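Local coordinates for protein SGNH-hydrolase family esterase (PDB 7C2A) that hydrolyses esters as a member of the SGNH (GDSL-like) family and may have lysophospholipase activity, at residues S14-Y19 with P147-A152. Sequence-based numbering, arbitrary orientation. Where two conformers were deposited one is given.
Sequences SLFAGY and PFFLEA
Leu-15 and Leu-150 bring the two backbones nearest to each other, yet their CA atoms are still 9.4 Å apart. No hydrogen bond joins the segments, so side chains bridge the whole gap. Residues 14-17 form a short helix after strand 6-12. The helix ends at Ala-17, and Gly-18 leaves it with a positive phi of 86°, while Gly-18 N bonds back to Ser-14 O. Segment 147-152 lies in the loop after strand 144-146. It makes a type I beta turn from Phe-148 to Glu-151, closed by Glu-151 N to Phe-148 O at 3.0 Å.

Leu-15 points its CB at the loop. Its CD1 meets Leu-150 CD1 at 4.0 Å, and the two leucines touch tip to tip. The same methyl also lies near the plane of the Phe-149 ring, at its edge, with Leu-15 CD1 4.2 Å from Phe-149 CE2. One methyl thus touches both Phe-149 and Leu-150. Phe-149 has CG anti to its backbone N (chi1 176°), which sends the ring out from the turn toward the helix. Its CZ reaches the edge of the Phe-16 ring, 4.0 Å from Phe-16 CE1. The two ring planes are nearly perpendicular, and the rings come closest at these two rim atoms. Tyr-27 joins them: it lies nearly parallel to Phe-16 and edge-to-face with Phe-149. Phe-16 is buried and also packs on Ile-76 of strand 74-78.

Ser-14 lies in the GDSL motif, where the family's nucleophilic serine is found, so the helix probably carries the catalytic serine. The contact joins this helix to the loop beyond the edge strand 144-146. Tyr-27 and the Phe-149 bond to Gly-115 also help place the segments. The contact itself is small, 161 Å² in all, and entirely apolar, resting on van der Waals forces without a directed bond.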
ATOM      1  N   SER A  14      -1.127  -4.243  -2.864  0.50 10.58           N
ATOM      2  CA  SER A  14      -1.487  -5.546  -2.307  0.50 12.00           C
ATOM      3  C   SER A  14      -2.229  -5.442  -0.981  0.50 11.71           C
ATOM      4  O   SER A  14      -2.931  -6.391  -0.607  0.50 12.68           O
ATOM      5  CB  SER A  14      -0.248  -6.425  -2.137  0.50 15.83           C
ATOM      6  OG  SER A  14       0.717  -5.781  -1.325  0.50 19.41           O
ATOM      7  N   LEU A  15      -2.090  -4.329  -0.259  1.00 10.86           N
ATOM      8  CA  LEU A  15      -2.819  -4.167   0.994  1.00 12.06           C
ATOM      9  C   LEU A  15      -4.301  -3.914   0.773  1.00 11.04           C
ATOM     10  O   LEU A  15      -5.100  -4.130   1.693  1.00 13.71           O
ATOM     11  CB  LEU A  15      -2.206  -3.039   1.823  1.00 13.25           C
ATOM     12  CG  LEU A  15      -0.730  -3.178   2.194  1.00 14.88           C
ATOM     13  CD1 LEU A  15      -0.278  -1.977   3.005  1.00 15.87           C
ATOM     14  CD2 LEU A  15      -0.488  -4.458   2.988  1.00 18.33           C
ATOM     15  N   PHE A  16      -4.685  -3.415  -0.398  1.00  9.92           N
ATOM     16  CA  PHE A  16      -6.090  -3.338  -0.767  1.00 10.57           C
ATOM     17  C   PHE A  16      -6.539  -4.530  -1.600  1.00 11.61           C
ATOM     18  O   PHE A  16      -7.677  -4.980  -1.450  1.00 12.19           O
ATOM     19  CB  PHE A  16      -6.381  -2.038  -1.529  1.00 10.13           C
ATOM     20  CG  PHE A  16      -6.513  -0.815  -0.654  1.00  9.17           C
ATOM     21  CD1 PHE A  16      -6.330  -0.875   0.718  1.00 10.90           C
ATOM     22  CD2 PHE A  16      -6.827   0.404  -1.225  1.00  9.33           C
ATOM     23  CE1 PHE A  16      -6.466   0.270   1.497  1.00 11.40           C
ATOM     24  CE2 PHE A  16      -6.958   1.544  -0.459  1.00 10.15           C
ATOM     25  CZ  PHE A  16      -6.792   1.476   0.907  1.00 10.86           C
ATOM     26  N   ALA A  17      -5.667  -5.067  -2.462  1.00 11.27           N
ATOM     27  CA  ALA A  17      -6.050  -6.205  -3.298  1.00 11.93           C
ATOM     28  C   ALA A  17      -6.358  -7.449  -2.475  1.00 14.45           C
ATOM     29  O   ALA A  17      -7.110  -8.316  -2.934  1.00 16.76           O
ATOM     30  CB  ALA A  17      -4.947  -6.522  -4.306  1.00 13.22           C
ATOM     31  N   GLY A  18      -5.780  -7.574  -1.284  1.00 13.45           N
ATOM     32  CA  GLY A  18      -6.001  -8.747  -0.455  1.00 14.15           C
ATOM     33  C   GLY A  18      -5.066  -9.895  -0.779  1.00 16.22           C
ATOM     34  O   GLY A  18      -5.473 -11.062  -0.750  1.00 16.52           O
ATOM     35  N   TYR A  19      -3.804  -9.579  -1.064  1.00 16.65           N
ATOM     36  CA  TYR A  19      -2.837 -10.601  -1.441  1.00 16.56           C
ATOM     37  C   TYR A  19      -2.717 -11.658  -0.348  1.00 19.83           C
ATOM     38  O   TYR A  19      -2.538 -11.337   0.831  1.00 18.98           O
ATOM     39  CB  TYR A  19      -1.476  -9.954  -1.698  1.00 20.93           C
ATOM     40  CG  TYR A  19      -0.360 -10.966  -1.815  1.00 27.82           C
ATOM     41  CD1 TYR A  19      -0.128 -11.635  -3.007  1.00 31.85           C
ATOM     42  CD2 TYR A  19       0.452 -11.263  -0.729  1.00 27.45           C
ATOM     43  CE1 TYR A  19       0.882 -12.568  -3.116  1.00 26.84           C
ATOM     44  CE2 TYR A  19       1.458 -12.195  -0.824  1.00 32.81           C
ATOM     45  CZ  TYR A  19       1.673 -12.843  -2.021  1.00 31.47           C
ATOM     46  OH  TYR A  19       2.687 -13.770  -2.120  1.00 40.91           O
ATOM     47  N   PRO A 147      -2.201   8.589   9.626  1.00 10.28           N
ATOM     48  CA  PRO A 147      -0.742   8.758   9.610  1.00 11.18           C
ATOM     49  C   PRO A 147       0.018   7.465   9.385  1.00 10.56           C
ATOM     50  O   PRO A 147       1.035   7.464   8.681  1.00 10.57           O
ATOM     51  CB  PRO A 147      -0.445   9.378  10.983  1.00 13.48           C
ATOM     52  CG  PRO A 147      -1.715  10.082  11.348  1.00 15.88           C
ATOM     53  CD  PRO A 147      -2.822   9.216  10.806  1.00 12.31           C
ATOM     54  N   PHE A 148      -0.450   6.353   9.950  1.00 10.93           N
ATOM     55  CA  PHE A 148       0.281   5.083   9.880  1.00 10.47           C
ATOM     56  C   PHE A 148      -0.761   3.987   9.650  1.00  9.77           C
ATOM     57  O   PHE A 148      -1.311   3.422  10.599  1.00 10.29           O
ATOM     58  CB  PHE A 148       1.090   4.883  11.159  1.00 12.43           C
ATOM     59  CG  PHE A 148       1.976   3.651  11.176  1.00 11.68           C
ATOM     60  CD1 PHE A 148       2.170   2.860  10.071  1.00 12.05           C
ATOM     61  CD2 PHE A 148       2.617   3.296  12.349  1.00 14.63           C
ATOM     62  CE1 PHE A 148       2.990   1.730  10.135  1.00 14.34           C
ATOM     63  CE2 PHE A 148       3.433   2.176  12.412  1.00 15.30           C
ATOM     64  CZ  PHE A 148       3.618   1.394  11.313  1.00 17.67           C
ATOM     65  N   PHE A 149      -1.017   3.680   8.381  1.00 10.04           N
ATOM     66  CA  PHE A 149      -2.081   2.743   8.043  1.00  9.96           C
ATOM     67  C   PHE A 149      -1.885   1.390   8.720  1.00 10.71           C
ATOM     68  O   PHE A 149      -2.850   0.789   9.204  1.00 10.37           O
ATOM     69  CB  PHE A 149      -2.146   2.602   6.526  1.00 10.37           C
ATOM     70  CG  PHE A 149      -3.148   1.596   6.052  1.00 10.33           C
ATOM     71  CD1 PHE A 149      -4.462   1.654   6.484  1.00 14.15           C
ATOM     72  CD2 PHE A 149      -2.784   0.595   5.172  1.00 14.19           C
ATOM     73  CE1 PHE A 149      -5.392   0.725   6.048  1.00 15.68           C
ATOM     74  CE2 PHE A 149      -3.722  -0.333   4.735  1.00 15.84           C
ATOM     75  CZ  PHE A 149      -5.023  -0.260   5.185  1.00 15.80           C
ATOM     76  N   LEU A 150      -0.658   0.885   8.752  1.00  9.44           N
ATOM     77  CA  LEU A 150      -0.395  -0.442   9.303  1.00 10.52           C
ATOM     78  C   LEU A 150      -0.100  -0.433  10.801  1.00 10.24           C
ATOM     79  O   LEU A 150       0.375  -1.445  11.330  1.00 11.51           O
ATOM     80  CB  LEU A 150       0.758  -1.116   8.551  1.00 10.53           C
ATOM     81  CG  LEU A 150       0.451  -1.492   7.103  1.00 12.34           C
ATOM     82  CD1 LEU A 150       1.676  -2.122   6.464  1.00 14.74           C
ATOM     83  CD2 LEU A 150      -0.750  -2.431   7.014  1.00 15.03           C
ATOM     84  N   GLU A 151      -0.360   0.673  11.489  1.00 10.20           N
ATOM     85  CA  GLU A 151      -0.037   0.767  12.908  1.00 11.96           C
ATOM     86  C   GLU A 151      -0.631  -0.383  13.715  1.00 11.00           C
ATOM     87  O   GLU A 151       0.028  -0.929  14.609  1.00 12.21           O
ATOM     88  CB  GLU A 151      -0.525   2.103  13.456  1.00 11.46           C
ATOM     89  CG  GLU A 151      -0.142   2.351  14.902  1.00 14.29           C
ATOM     90  CD  GLU A 151      -0.491   3.760  15.341  1.00 24.82           C
ATOM     91  OE1 GLU A 151      -1.609   4.218  15.025  1.00 30.89           O
ATOM     92  OE2 GLU A 151       0.352   4.408  15.998  1.00 36.38           O
ATOM     93  N   ALA A 152      -1.865  -0.779  13.410  1.00 10.53           N
ATOM     94  CA  ALA A 152      -2.530  -1.764  14.254  1.00 10.96           C
ATOM     95  C   ALA A 152      -1.922  -3.153  14.143  1.00 11.80           C
ATOM     96  O   ALA A 152      -2.203  -3.995  15.002  1.00 14.36           O
ATOM     97  CB  ALA A 152      -4.026  -1.794  13.963  1.00 13.37           C
TER